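Local coordinates for protein neutral ceramidase (Pseudomonas aeruginosa, PDB 2ZWS) that hydrolyses the N-acyl linkage of ceramides to sphingosine and free fatty acid, and also runs the reverse synthesis, as a secreted zinc-dependent amidohydrolase, at residues A[66-71]-A[496-501]; A[243-248]-A[416-421]; A[391-396]-A[444-449]; A[408-413]-A[473-478]. One frame throughout, in Å; residues are numbered along the deposited sequence. Where two conformers were deposited one is given.

Interaction 1: residues A[66-71]-A[496-501]; sequences IFQAVH and AIAPDL. With FMT (formic acid), chain D.
With CG trans to the backbone N (chi1 -177°) and the chain extended beyond it, Gln-68 sends its amide out from the first turn of its helix to Ala-498 and Pro-499. The touch is light: OE1 of Gln-68 lies 4.0 Å from CB of Ala-498 and 4.2 Å from CD of Pro-499, and no direct hydrogen bond joins the segments. A water does so instead, donating to OE1 of Gln-68 and to the carbonyl O of Pro-499, each at 2.6 Å. The other end of the amide is held by the strand alongside, NE2 donating a hydrogen bond to the carbonyl O of Val-392, so both polar atoms of the amide are engaged, which should hold its rotation. Gln-68 is inferred to bind substrate, and its backbone N donates to O1 of a formic acid, probably from the crystallisation liquor, at 2.8 Å and 166°; Ser-106, another inferred substrate residue, also bonds it. Phe-67, at the N-cap position, brings CD2 to 3.4 Å from O2 of the formic acid. Helix 68-81 begins beside the probable substrate site, packed through Val-70 against helix 120-138, while loop 496-501 passes strands 295-303 and 392-400, with Ala-498 on Phe-301 and Pro-499 on Val-392.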
loop_
_atom_site.group_PDB
_atom_site.type_symbol
_atom_site.label_atom_id
_atom_site.label_comp_id
_atom_site.label_asym_id
_atom_site.label_seq_id
_atom_site.Cartn_x
_atom_site.Cartn_y
_atom_site.Cartn_z
ATOM N N ILE A 66 0.682 -6.333 -0.287
ATOM C CA ILE A 66 0.061 -7.163 0.753
ATOM C C ILE A 66 0.513 -8.593 0.565
ATOM O O ILE A 66 0.140 -9.332 -0.332
ATOM C CB ILE A 66 -1.467 -7.036 0.906
ATOM C CG1 ILE A 66 -2.123 -7.362 -0.412
ATOM C CG2 ILE A 66 -1.857 -5.636 1.424
ATOM C CD1 ILE A 66 -2.249 -6.204 -1.221
ATOM N N PHE A 67 1.393 -8.955 1.464
ATOM C CA PHE A 67 2.047 -10.244 1.349
ATOM C C PHE A 67 1.124 -11.386 1.750
ATOM O O PHE A 67 0.203 -11.199 2.557
ATOM C CB PHE A 67 3.286 -10.265 2.231
ATOM C CG PHE A 67 4.401 -9.343 1.763
ATOM C CD1 PHE A 67 4.797 -8.284 2.585
ATOM C CD2 PHE A 67 5.022 -9.518 0.514
ATOM C CE1 PHE A 67 5.816 -7.440 2.231
ATOM C CE2 PHE A 67 6.085 -8.656 0.123
ATOM C CZ PHE A 67 6.479 -7.616 1.006
ATOM N N GLN A 68 1.392 -12.574 1.214
ATOM C CA GLN A 68 0.618 -13.751 1.553
ATOM C C GLN A 68 0.477 -13.959 3.072
ATOM O O GLN A 68 -0.607 -14.306 3.554
ATOM C CB GLN A 68 1.202 -14.982 0.878
ATOM C CG GLN A 68 0.414 -16.219 1.123
ATOM C CD GLN A 68 0.567 -17.179 -0.036
ATOM O OE1 GLN A 68 1.497 -18.017 -0.066
ATOM N NE2 GLN A 68 -0.289 -17.017 -1.044
ATOM N N ALA A 69 1.550 -13.732 3.821
ATOM C CA ALA A 69 1.475 -13.909 5.283
ATOM C C ALA A 69 0.389 -13.047 5.978
ATOM O O ALA A 69 -0.291 -13.487 6.926
ATOM C CB ALA A 69 2.852 -13.636 5.892
ATOM N N VAL A 70 0.259 -11.803 5.516
ATOM C CA VAL A 70 -0.760 -10.882 5.994
ATOM C C VAL A 70 -2.129 -11.409 5.583
ATOM O O VAL A 70 -3.027 -11.476 6.416
ATOM C CB VAL A 70 -0.480 -9.463 5.437
ATOM C CG1 VAL A 70 -1.642 -8.503 5.762
ATOM C CG2 VAL A 70 0.861 -8.934 6.002
ATOM N N HIS A 71 -2.311 -11.734 4.300
ATOM C CA HIS A 71 -3.595 -12.255 3.820
ATOM C C HIS A 71 -4.060 -13.456 4.644
ATOM O O HIS A 71 -5.199 -13.486 5.139
ATOM C CB HIS A 71 -3.419 -12.616 2.343
ATOM C CG HIS A 71 -4.627 -13.214 1.709
ATOM N ND1 HIS A 71 -4.639 -14.509 1.239
ATOM C CD2 HIS A 71 -5.844 -12.689 1.406
ATOM C CE1 HIS A 71 -5.817 -14.768 0.700
ATOM N NE2 HIS A 71 -6.564 -13.680 0.785
ATOM N N ALA A 496 -5.402 -24.892 -3.943
ATOM C CA ALA A 496 -4.235 -25.501 -3.343
ATOM C C ALA A 496 -3.927 -24.691 -2.101
ATOM O O ALA A 496 -4.741 -23.893 -1.669
ATOM C CB ALA A 496 -3.072 -25.297 -4.320
ATOM N N ILE A 497 -2.867 -25.010 -1.381
ATOM C CA ILE A 497 -2.893 -25.116 0.055
ATOM C C ILE A 497 -1.741 -24.098 0.115
ATOM O O ILE A 497 -0.668 -24.367 -0.434
ATOM C CB ILE A 497 -2.401 -26.410 0.701
ATOM C CG1 ILE A 497 -3.507 -27.464 0.686
ATOM C CG2 ILE A 497 -2.013 -26.101 2.157
ATOM C CD1 ILE A 497 -4.805 -26.998 1.323
ATOM N N ALA A 498 -1.960 -22.906 0.676
ATOM C CA ALA A 498 -0.899 -21.903 0.727
ATOM C C ALA A 498 0.075 -22.301 1.837
ATOM O O ALA A 498 -0.343 -22.527 2.968
ATOM C CB ALA A 498 -1.466 -20.532 0.992
ATOM N N PRO A 499 1.373 -22.419 1.516
ATOM C CA PRO A 499 2.333 -22.851 2.545
ATOM C C PRO A 499 2.364 -21.905 3.747
ATOM O O PRO A 499 2.347 -20.693 3.582
ATOM C CB PRO A 499 3.676 -22.839 1.807
ATOM C CG PRO A 499 3.332 -22.979 0.371
ATOM C CD PRO A 499 2.022 -22.218 0.208
ATOM N N ASP A 500 2.388 -22.463 4.952
ATOM C CA ASP A 500 2.497 -21.669 6.171
ATOM C C ASP A 500 3.960 -21.661 6.603
ATOM O O ASP A 500 4.531 -22.694 7.003
ATOM C CB ASP A 500 1.577 -22.250 7.255
ATOM C CG ASP A 500 1.555 -21.433 8.550
ATOM O OD1 ASP A 500 2.318 -20.456 8.700
ATOM O OD2 ASP A 500 0.755 -21.790 9.445
ATOM N N LEU A 501 4.578 -20.496 6.490
ATOM C CA LEU A 501 6.006 -20.349 6.785
ATOM C C LEU A 501 6.206 -19.633 8.116
ATOM O O LEU A 501 7.315 -19.217 8.469
ATOM C CB LEU A 501 6.713 -19.610 5.658
ATOM C CG LEU A 501 6.783 -20.273 4.271
ATOM C CD1 LEU A 501 7.944 -19.651 3.442
ATOM C CD2 LEU A 501 6.876 -21.776 4.295
HETATM C C FMT D . 4.430 -12.725 -0.612
HETATM O O1 FMT D . 3.209 -12.588 -0.872
HETATM O O2 FMT D . 4.884 -12.908 0.539
HETATM O O HOH W 1 3.109 -18.904 1.815
#

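Interaction 2: residues A[243-248]-A[416-421]; sequences QTNAGN and AGVRIR
Asn-245 and Arg-421 meet at about a right angle, yet their flat ends lie almost in one plane, the amide and guanidinium only 10° apart. That shared plane suits the single hydrogen bond between the segments: in the conformer given, NH2 of Arg-421 donates to OD1 of Asn-245 over 3.0 Å, with an N-H...O angle of 157°. The donor arrives in the carbonyl plane, on a lone pair of OD1, and the oxygen sits at the edge of the guanidinium. Arg-421 reaches this position through a bend at chi3 (-61°), which swings the guanidinium round so that its NH2 edge faces OD1 of Asn-245.

The same oxygen lies against the helix surface. Gly-417 has no side chain, so OD1 and CB of Asn-245 lie directly against its CA, at 3.5 Å and 3.9 Å. The arrangement docks the loop between strands 238-242 and 249-251 onto helix 414-428, one turn of which spans Gly-417 to Arg-421. Asp-179 ties the two polar groups together from outside: its OD2 accepts from ND2 of Asn-245 and forms a salt bridge with NH2 of Arg-421. The carboxylate probably offsets the arginine's charge in this largely buried setting. The side chain of Asn-245, about 8 Å from that of the zinc ligand Glu-411, also packs on Phe-412.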
loop_
_atom_site.group_PDB
_atom_site.type_symbol
_atom_site.label_atom_id
_atom_site.label_comp_id
_atom_site.label_asym_id
_atom_site.label_seq_id
_atom_site.Cartn_x
_atom_site.Cartn_y
_atom_site.Cartn_z
ATOM N N GLN A 243 -4.254 0.903 -7.004
ATOM C CA GLN A 243 -3.482 0.657 -8.237
ATOM C C GLN A 243 -4.239 -0.165 -9.270
ATOM O O GLN A 243 -5.179 -0.881 -8.930
ATOM C CB GLN A 243 -2.186 -0.114 -7.918
ATOM C CG GLN A 243 -1.220 0.682 -7.060
ATOM C CD GLN A 243 -0.482 1.756 -7.824
ATOM O OE1 GLN A 243 -0.693 1.967 -9.047
ATOM N NE2 GLN A 243 0.436 2.422 -7.125
ATOM N N THR A 244 -3.822 -0.066 -10.537
ATOM C CA THR A 244 -4.208 -1.071 -11.546
ATOM C C THR A 244 -2.969 -1.840 -12.033
ATOM O O THR A 244 -2.408 -2.639 -11.284
ATOM C CB THR A 244 -5.070 -0.494 -12.705
ATOM O OG1 THR A 244 -4.333 0.492 -13.433
ATOM C CG2 THR A 244 -6.331 0.126 -12.158
ATOM N N ASN A 245 -2.543 -1.582 -13.268
ATOM C CA ASN A 245 -1.393 -2.238 -13.843
ATOM C C ASN A 245 -0.279 -1.181 -13.915
ATOM O O ASN A 245 -0.135 -0.465 -14.914
ATOM C CB ASN A 245 -1.717 -2.854 -15.235
ATOM C CG ASN A 245 -2.801 -2.081 -16.011
ATOM O OD1 ASN A 245 -3.862 -2.638 -16.336
ATOM N ND2 ASN A 245 -2.531 -0.813 -16.324
ATOM N N ALA A 246 0.514 -1.095 -12.849
ATOM C CA ALA A 246 1.516 -0.012 -12.687
ATOM C C ALA A 246 2.969 -0.489 -12.787
ATOM O O ALA A 246 3.897 0.277 -12.489
ATOM C CB ALA A 246 1.291 0.689 -11.341
ATOM N N GLY A 247 3.176 -1.728 -13.229
ATOM C CA GLY A 247 4.501 -2.334 -13.182
ATOM C C GLY A 247 5.578 -1.496 -13.859
ATOM O O GLY A 247 6.736 -1.460 -13.402
ATOM N N ASN A 248 5.221 -0.849 -14.967
ATOM C CA ASN A 248 6.209 -0.076 -15.713
ATOM C C ASN A 248 5.904 1.423 -15.721
ATOM O O ASN A 248 6.348 2.148 -16.611
ATOM C CB ASN A 248 6.421 -0.629 -17.164
ATOM C CG ASN A 248 5.104 -0.783 -17.950
ATOM O OD1 ASN A 248 4.009 -0.592 -17.399
ATOM N ND2 ASN A 248 5.211 -1.098 -19.253
ATOM N N ALA A 416 0.365 -5.994 -19.901
ATOM C CA ALA A 416 0.075 -7.281 -19.240
ATOM C C ALA A 416 -1.317 -7.219 -18.596
ATOM O O ALA A 416 -2.110 -8.170 -18.697
ATOM C CB ALA A 416 1.162 -7.650 -18.238
ATOM N N GLY A 417 -1.622 -6.085 -17.985
ATOM C CA GLY A 417 -2.931 -5.891 -17.353
ATOM C C GLY A 417 -4.037 -5.660 -18.366
ATOM O O GLY A 417 -5.139 -6.242 -18.271
ATOM N N VAL A 418 -3.749 -4.810 -19.356
ATOM C CA VAL A 418 -4.735 -4.521 -20.404
ATOM C C VAL A 418 -5.165 -5.791 -21.154
ATOM O O VAL A 418 -6.342 -5.983 -21.423
ATOM C CB VAL A 418 -4.249 -3.427 -21.398
ATOM C CG1 VAL A 418 -5.205 -3.323 -22.592
ATOM C CG2 VAL A 418 -4.157 -2.094 -20.680
ATOM N N ARG A 419 -4.214 -6.653 -21.493
ATOM C CA ARG A 419 -4.577 -7.898 -22.195
ATOM C C ARG A 419 -5.533 -8.771 -21.351
ATOM O O ARG A 419 -6.479 -9.382 -21.872
ATOM C CB ARG A 419 -3.334 -8.691 -22.578
ATOM C CG ARG A 419 -2.665 -8.146 -23.843
ATOM C CD ARG A 419 -1.515 -9.045 -24.194
ATOM N NE ARG A 419 -0.580 -8.392 -25.097
ATOM C CZ ARG A 419 0.582 -8.931 -25.439
ATOM N NH1 ARG A 419 1.404 -8.279 -26.268
ATOM N NH2 ARG A 419 0.911 -10.126 -24.957
ATOM N N ILE A 420 -5.292 -8.811 -20.046
ATOM C CA ILE A 420 -6.149 -9.606 -19.163
ATOM C C ILE A 420 -7.533 -8.968 -19.054
ATOM O O ILE A 420 -8.541 -9.645 -19.181
ATOM C CB ILE A 420 -5.508 -9.807 -17.788
ATOM C CG1 ILE A 420 -4.217 -10.626 -17.951
ATOM C CG2 ILE A 420 -6.483 -10.524 -16.857
ATOM C CD1 ILE A 420 -3.388 -10.782 -16.682
ATOM N N ARG A 421 -7.567 -7.651 -18.887
ATOM C CA ARG A 421 -8.815 -6.908 -18.855
ATOM C C ARG A 421 -9.669 -7.190 -20.095
ATOM O O ARG A 421 -10.860 -7.493 -19.980
ATOM C CB ARG A 421 -8.498 -5.425 -18.779
ATOM C CG ARG A 421 -9.338 -4.668 -17.796
ATOM C CD ARG A 421 -9.139 -3.196 -18.044
ATOM N NE ARG A 421 -7.756 -2.784 -17.849
ATOM C CZ ARG A 421 -7.254 -1.605 -18.237
ATOM N NH1 ARG A 421 -8.003 -0.707 -18.884
ATOM N NH2 ARG A 421 -5.983 -1.319 -17.962
#

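Interaction 3: residues A[391-396]-A[444-449]; sequences TVLPIQ and AYASYV. With ZN (zinc ion), chain B; FMT (formic acid), chain D.
Two alanine methyls, those of Ala-444 and Ala-446, are the bumps that meet Leu-393 and Pro-394. Both point from their segment toward the strand. The methyl of Ala-444 rests on the pyrrolidine ring of Pro-394, with its CB 3.6 Å from CD and 3.8 Å from CG, and also lies beside the leucine fork, 4.2 Å from CD2 of Leu-393. CB of Ala-446 fits against the end of that fork, 3.7 Å from CD1 and 3.8 Å from CD2 of Leu-393, and so is straddled by both branches. Leucine reaches it because CG stands opposite the carbonyl carbon (chi1 -67°) and chi2 is extended, which carries the two methyls across to the facing segment.

Between the two alanines the chain turns Tyr-445 the other way, and its backbone N donates to O1 of the formic acid at 2.9 Å. Tyr-445 is inferred to contact substrate; its hydroxyl is hydrogen-bonded to Glu-411, and one face of its ring is met by the backbone N of Ser-447. Farther along, OH of Tyr-448 binds the zinc ion at 2.2 Å, in a shell completed by His-97, His-204, Glu-411 and a water.

The contact is wholly apolar and buried, with no hydrogen bond across it. Small methyls against a leucine and a proline allow the segment carrying the zinc ligand Tyr-448 and the probable substrate residue Tyr-445 to lie close to strand 392-400, leaving the backbone N of Tyr-445 to bond the formic acid and the OH of Tyr-448 to bind zinc.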
loop_
_atom_site.group_PDB
_atom_site.type_symbol
_atom_site.label_atom_id
_atom_site.label_comp_id
_atom_site.label_asym_id
_atom_site.label_seq_id
_atom_site.Cartn_x
_atom_site.Cartn_y
_atom_site.Cartn_z
ATOM N N THR A 391 5.006 -19.661 -4.343
ATOM C CA THR A 391 4.662 -20.672 -5.332
ATOM C C THR A 391 3.161 -20.881 -5.475
ATOM O O THR A 391 2.714 -21.388 -6.492
ATOM C CB THR A 391 5.317 -22.015 -4.985
ATOM O OG1 THR A 391 4.827 -22.483 -3.725
ATOM C CG2 THR A 391 6.857 -21.863 -4.922
ATOM N N VAL A 392 2.392 -20.525 -4.437
ATOM C CA VAL A 392 0.940 -20.745 -4.449
ATOM C C VAL A 392 0.330 -19.363 -4.324
ATOM O O VAL A 392 0.586 -18.672 -3.336
ATOM C CB VAL A 392 0.478 -21.661 -3.282
ATOM C CG1 VAL A 392 -1.069 -21.690 -3.183
ATOM C CG2 VAL A 392 1.103 -23.064 -3.410
ATOM N N LEU A 393 -0.428 -18.956 -5.333
ATOM C CA LEU A 393 -0.840 -17.550 -5.433
ATOM C C LEU A 393 -2.352 -17.394 -5.546
ATOM O O LEU A 393 -3.016 -18.223 -6.173
ATOM C CB LEU A 393 -0.149 -16.879 -6.632
ATOM C CG LEU A 393 1.382 -16.734 -6.486
ATOM C CD1 LEU A 393 1.937 -16.272 -7.780
ATOM C CD2 LEU A 393 1.705 -15.748 -5.369
ATOM N N PRO A 394 -2.905 -16.343 -4.912
ATOM C CA PRO A 394 -4.341 -16.125 -4.933
ATOM C C PRO A 394 -4.768 -15.438 -6.228
ATOM O O PRO A 394 -4.112 -14.474 -6.681
ATOM C CB PRO A 394 -4.559 -15.176 -3.747
ATOM C CG PRO A 394 -3.295 -14.327 -3.701
ATOM C CD PRO A 394 -2.182 -15.295 -4.155
ATOM N N ILE A 395 -5.870 -15.940 -6.792
ATOM C CA ILE A 395 -6.522 -15.307 -7.925
ATOM C C ILE A 395 -7.964 -15.046 -7.452
ATOM O O ILE A 395 -8.612 -15.951 -6.900
ATOM C CB ILE A 395 -6.540 -16.253 -9.156
ATOM C CG1 ILE A 395 -5.106 -16.655 -9.619
ATOM C CG2 ILE A 395 -7.379 -15.651 -10.292
ATOM C CD1 ILE A 395 -4.268 -15.468 -10.027
ATOM N N GLN A 396 -8.473 -13.830 -7.659
ATOM C CA GLN A 396 -9.758 -13.448 -7.112
ATOM C C GLN A 396 -10.450 -12.474 -8.043
ATOM O O GLN A 396 -9.795 -11.616 -8.672
ATOM C CB GLN A 396 -9.529 -12.770 -5.760
ATOM C CG GLN A 396 -10.836 -12.494 -4.999
ATOM C CD GLN A 396 -10.553 -11.880 -3.657
ATOM O OE1 GLN A 396 -9.786 -10.930 -3.580
ATOM N NE2 GLN A 396 -11.155 -12.431 -2.583
ATOM N N ALA A 444 -1.398 -11.093 -2.365
ATOM C CA ALA A 444 -0.023 -11.591 -2.177
ATOM C C ALA A 444 0.870 -10.723 -3.028
ATOM O O ALA A 444 0.378 -9.813 -3.716
ATOM C CB ALA A 444 0.101 -13.059 -2.571
ATOM N N TYR A 445 2.166 -10.999 -3.001
ATOM C CA TYR A 445 3.077 -10.266 -3.875
ATOM C C TYR A 445 4.070 -11.212 -4.493
ATOM O O TYR A 445 4.819 -11.881 -3.793
ATOM C CB TYR A 445 3.796 -9.182 -3.077
ATOM C CG TYR A 445 4.705 -8.368 -3.946
ATOM C CD1 TYR A 445 4.210 -7.339 -4.762
ATOM C CD2 TYR A 445 6.067 -8.657 -3.989
ATOM C CE1 TYR A 445 5.084 -6.611 -5.606
ATOM C CE2 TYR A 445 6.931 -7.925 -4.781
ATOM C CZ TYR A 445 6.444 -6.914 -5.603
ATOM O OH TYR A 445 7.295 -6.202 -6.398
ATOM N N ALA A 446 4.076 -11.258 -5.825
ATOM C CA ALA A 446 4.971 -12.170 -6.551
ATOM C C ALA A 446 5.669 -11.384 -7.666
ATOM O O ALA A 446 5.724 -11.826 -8.821
ATOM C CB ALA A 446 4.171 -13.356 -7.090
ATOM N N SER A 447 6.234 -10.241 -7.291
ATOM C CA SER A 447 7.073 -9.434 -8.170
ATOM C C SER A 447 6.348 -8.941 -9.426
ATOM O O SER A 447 5.245 -8.495 -9.339
ATOM C CB SER A 447 8.394 -10.184 -8.447
ATOM O OG SER A 447 9.109 -10.326 -7.225
ATOM N N TYR A 448 6.962 -9.042 -10.607
ATOM C CA TYR A 448 6.458 -8.340 -11.802
ATOM C C TYR A 448 5.855 -9.265 -12.858
ATOM O O TYR A 448 6.189 -10.452 -12.924
ATOM C CB TYR A 448 7.551 -7.433 -12.417
ATOM C CG TYR A 448 7.845 -6.195 -11.586
ATOM C CD1 TYR A 448 8.646 -6.251 -10.447
ATOM C CD2 TYR A 448 7.328 -4.958 -11.953
ATOM C CE1 TYR A 448 8.890 -5.088 -9.651
ATOM C CE2 TYR A 448 7.583 -3.804 -11.225
ATOM C CZ TYR A 448 8.352 -3.851 -10.053
ATOM O OH TYR A 448 8.554 -2.674 -9.317
ATOM N N VAL A 449 4.955 -8.713 -13.665
ATOM C CA VAL A 449 4.419 -9.444 -14.808
ATOM C C VAL A 449 4.461 -8.575 -16.057
ATOM O O VAL A 449 3.859 -7.520 -16.148
ATOM C CB VAL A 449 2.988 -9.954 -14.570
ATOM C CG1 VAL A 449 2.500 -10.750 -15.767
ATOM C CG2 VAL A 449 2.903 -10.790 -13.270
HETATM ZN ZN ZN B . 7.029 -1.698 -8.116
HETATM C C FMT D . 4.430 -12.725 -0.612
HETATM O O1 FMT D . 3.209 -12.588 -0.872
HETATM O O2 FMT D . 4.884 -12.908 0.539
HETATM O O HOH W 2 8.665 -1.247 -6.853
#

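Interaction 4: residues A[408-413]-A[473-478]; sequences APAEFT and AAYQQL. With ZN (zinc ion), chain B.
The aromatic pair of Phe-412 and Tyr-475 dominates this contact. It is T-shaped: the phenylalanine presents its edge to the tyrosine face, with centroids 4.9 Å apart and planes at 73°. CZ of Phe-412 stands over the middle of the tyrosine ring and comes to 3.6 Å from CG of Tyr-475. The phenylalanine ring leaves beside its own backbone N (chi1 -72°), which directs it from the strand to the helix.

Apolar packing adds CD of Pro-409, 3.9 Å from CE1 of Tyr-475. Van der Waals contacts continue to the hydroxyl: CG of Pro-409 is 3.7 Å from OH of Tyr-475, and the methyl of Ala-410 approaches that OH more loosely.

Metal coordination belongs to the other side of the strand. Glu-411 binds the zinc ion through both carboxylate oxygens, unevenly, with OE1 at 2.1 Å and OE2 at 2.5 Å; OE1 also takes part in a hydrogen bond with the OH of Tyr-441. Phe-412, the next residue, faces away from the metal into the core.

Strand 411-412 pairs in parallel with 448-449 and leads straight into helix 414-428, whose N-terminus Thr-413 caps through its side chain. Helix 471-488 packs over this region, and Tyr-475 also touches Ile-420 of helix 414-428, Val-449, and Leu-393 and Ile-395 of strand 392-400.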
loop_
_atom_site.group_PDB
_atom_site.type_symbol
_atom_site.label_atom_id
_atom_site.label_comp_id
_atom_site.label_asym_id
_atom_site.label_seq_id
_atom_site.Cartn_x
_atom_site.Cartn_y
_atom_site.Cartn_z
ATOM N N ALA A 408 -5.116 -9.153 -8.415
ATOM C CA ALA A 408 -3.963 -9.881 -8.934
ATOM C C ALA A 408 -2.731 -9.657 -8.055
ATOM O O ALA A 408 -2.416 -8.501 -7.737
ATOM C CB ALA A 408 -3.705 -9.453 -10.362
ATOM N N PRO A 409 -2.027 -10.758 -7.687
ATOM C CA PRO A 409 -0.944 -10.696 -6.703
ATOM C C PRO A 409 0.438 -10.310 -7.203
ATOM O O PRO A 409 1.442 -10.941 -6.830
ATOM C CB PRO A 409 -0.912 -12.126 -6.143
ATOM C CG PRO A 409 -1.266 -12.985 -7.377
ATOM C CD PRO A 409 -2.328 -12.152 -8.090
ATOM N N ALA A 410 0.493 -9.309 -8.072
ATOM C CA ALA A 410 1.789 -8.895 -8.614
ATOM C C ALA A 410 1.708 -7.483 -9.220
ATOM O O ALA A 410 0.649 -6.843 -9.194
ATOM C CB ALA A 410 2.274 -9.904 -9.691
ATOM N N GLU A 411 2.840 -7.005 -9.751
ATOM C CA GLU A 411 2.905 -5.732 -10.484
ATOM C C GLU A 411 2.811 -6.023 -11.967
ATOM O O GLU A 411 3.758 -6.544 -12.534
ATOM C CB GLU A 411 4.237 -5.008 -10.225
ATOM C CG GLU A 411 4.729 -5.048 -8.797
ATOM C CD GLU A 411 5.643 -3.888 -8.463
ATOM O OE1 GLU A 411 5.552 -2.765 -9.074
ATOM O OE2 GLU A 411 6.462 -4.077 -7.553
ATOM N N PHE A 412 1.695 -5.673 -12.591
ATOM C CA PHE A 412 1.529 -5.942 -14.015
ATOM C C PHE A 412 1.869 -4.706 -14.822
ATOM O O PHE A 412 1.451 -3.616 -14.500
ATOM C CB PHE A 412 0.090 -6.367 -14.287
ATOM C CG PHE A 412 -0.229 -7.745 -13.779
ATOM C CD1 PHE A 412 -0.290 -8.007 -12.393
ATOM C CD2 PHE A 412 -0.492 -8.777 -14.663
ATOM C CE1 PHE A 412 -0.554 -9.292 -11.929
ATOM C CE2 PHE A 412 -0.793 -10.047 -14.193
ATOM C CZ PHE A 412 -0.821 -10.310 -12.811
ATOM N N THR A 413 2.600 -4.879 -15.911
ATOM C CA THR A 413 2.832 -3.747 -16.792
ATOM C C THR A 413 1.530 -3.377 -17.473
ATOM O O THR A 413 0.565 -4.139 -17.441
ATOM C CB THR A 413 3.792 -4.101 -17.904
ATOM O OG1 THR A 413 3.258 -5.216 -18.639
ATOM C CG2 THR A 413 5.167 -4.428 -17.340
ATOM N N ALA A 473 0.718 -15.022 -19.694
ATOM C CA ALA A 473 -0.234 -15.946 -20.330
ATOM C C ALA A 473 -0.941 -16.788 -19.260
ATOM O O ALA A 473 -2.170 -16.989 -19.331
ATOM C CB ALA A 473 0.506 -16.844 -21.325
ATOM N N ALA A 474 -0.180 -17.222 -18.257
ATOM C CA ALA A 474 -0.745 -18.000 -17.124
ATOM C C ALA A 474 -1.799 -17.184 -16.395
ATOM O O ALA A 474 -2.908 -17.686 -16.124
ATOM C CB ALA A 474 0.345 -18.410 -16.135
ATOM N N TYR A 475 -1.458 -15.936 -16.053
ATOM C CA TYR A 475 -2.452 -15.091 -15.361
ATOM C C TYR A 475 -3.678 -14.852 -16.236
ATOM O O TYR A 475 -4.797 -14.846 -15.745
ATOM C CB TYR A 475 -1.837 -13.771 -14.947
ATOM C CG TYR A 475 -1.039 -13.817 -13.675
ATOM C CD1 TYR A 475 -1.675 -13.909 -12.431
ATOM C CD2 TYR A 475 0.356 -13.726 -13.703
ATOM C CE1 TYR A 475 -0.943 -13.924 -11.255
ATOM C CE2 TYR A 475 1.100 -13.715 -12.541
ATOM C CZ TYR A 475 0.439 -13.814 -11.303
ATOM O OH TYR A 475 1.140 -13.791 -10.118
ATOM N N GLN A 476 -3.479 -14.672 -17.544
ATOM C CA GLN A 476 -4.621 -14.427 -18.403
ATOM C C GLN A 476 -5.542 -15.658 -18.419
ATOM O O GLN A 476 -6.766 -15.521 -18.281
ATOM C CB GLN A 476 -4.172 -14.068 -19.823
ATOM C CG GLN A 476 -5.274 -13.525 -20.702
ATOM C CD GLN A 476 -4.737 -12.729 -21.869
ATOM O OE1 GLN A 476 -3.853 -11.879 -21.705
ATOM N NE2 GLN A 476 -5.282 -12.984 -23.059
ATOM N N GLN A 477 -4.953 -16.839 -18.535
ATOM C CA GLN A 477 -5.728 -18.083 -18.495
ATOM C C GLN A 477 -6.503 -18.217 -17.187
ATOM O O GLN A 477 -7.683 -18.559 -17.195
ATOM C CB GLN A 477 -4.793 -19.269 -18.606
ATOM C CG GLN A 477 -5.472 -20.612 -18.427
ATOM C CD GLN A 477 -4.509 -21.729 -18.673
ATOM O OE1 GLN A 477 -4.096 -22.431 -17.743
ATOM N NE2 GLN A 477 -4.096 -21.870 -19.917
ATOM N N LEU A 478 -5.815 -17.947 -16.075
ATOM C CA LEU A 478 -6.426 -18.090 -14.752
ATOM C C LEU A 478 -7.624 -17.156 -14.574
ATOM O O LEU A 478 -8.691 -17.569 -14.070
ATOM C CB LEU A 478 -5.383 -17.854 -13.666
ATOM C CG LEU A 478 -4.286 -18.922 -13.586
ATOM C CD1 LEU A 478 -3.185 -18.491 -12.633
ATOM C CD2 LEU A 478 -4.817 -20.285 -13.208
HETATM ZN ZN ZN B . 7.029 -1.698 -8.116
HETATM O O HOH W 2 8.665 -1.247 -6.853
#

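Interactions 2, 3 and 4 form one cluster near the zinc, within the N-terminal ceramidase region: the centre of interaction 4 lies about 8 Å from those of both 2 and 3. Strands 411-412 and 448-449 pair between interactions 3 and 4, both of which supply zinc ligands, and strand 411-412 runs into helix 414-428 of interaction 2. Interaction 1, its centre about 10 Å from that of interaction 3 and about 23 Å from that of interaction 2, shares the formic acid with 3. Along the chain its ends enclose the other three, whose segments interleave; this brings 496-501, from the C-terminal region, against Gln-68 at the edge of the probable substrate site.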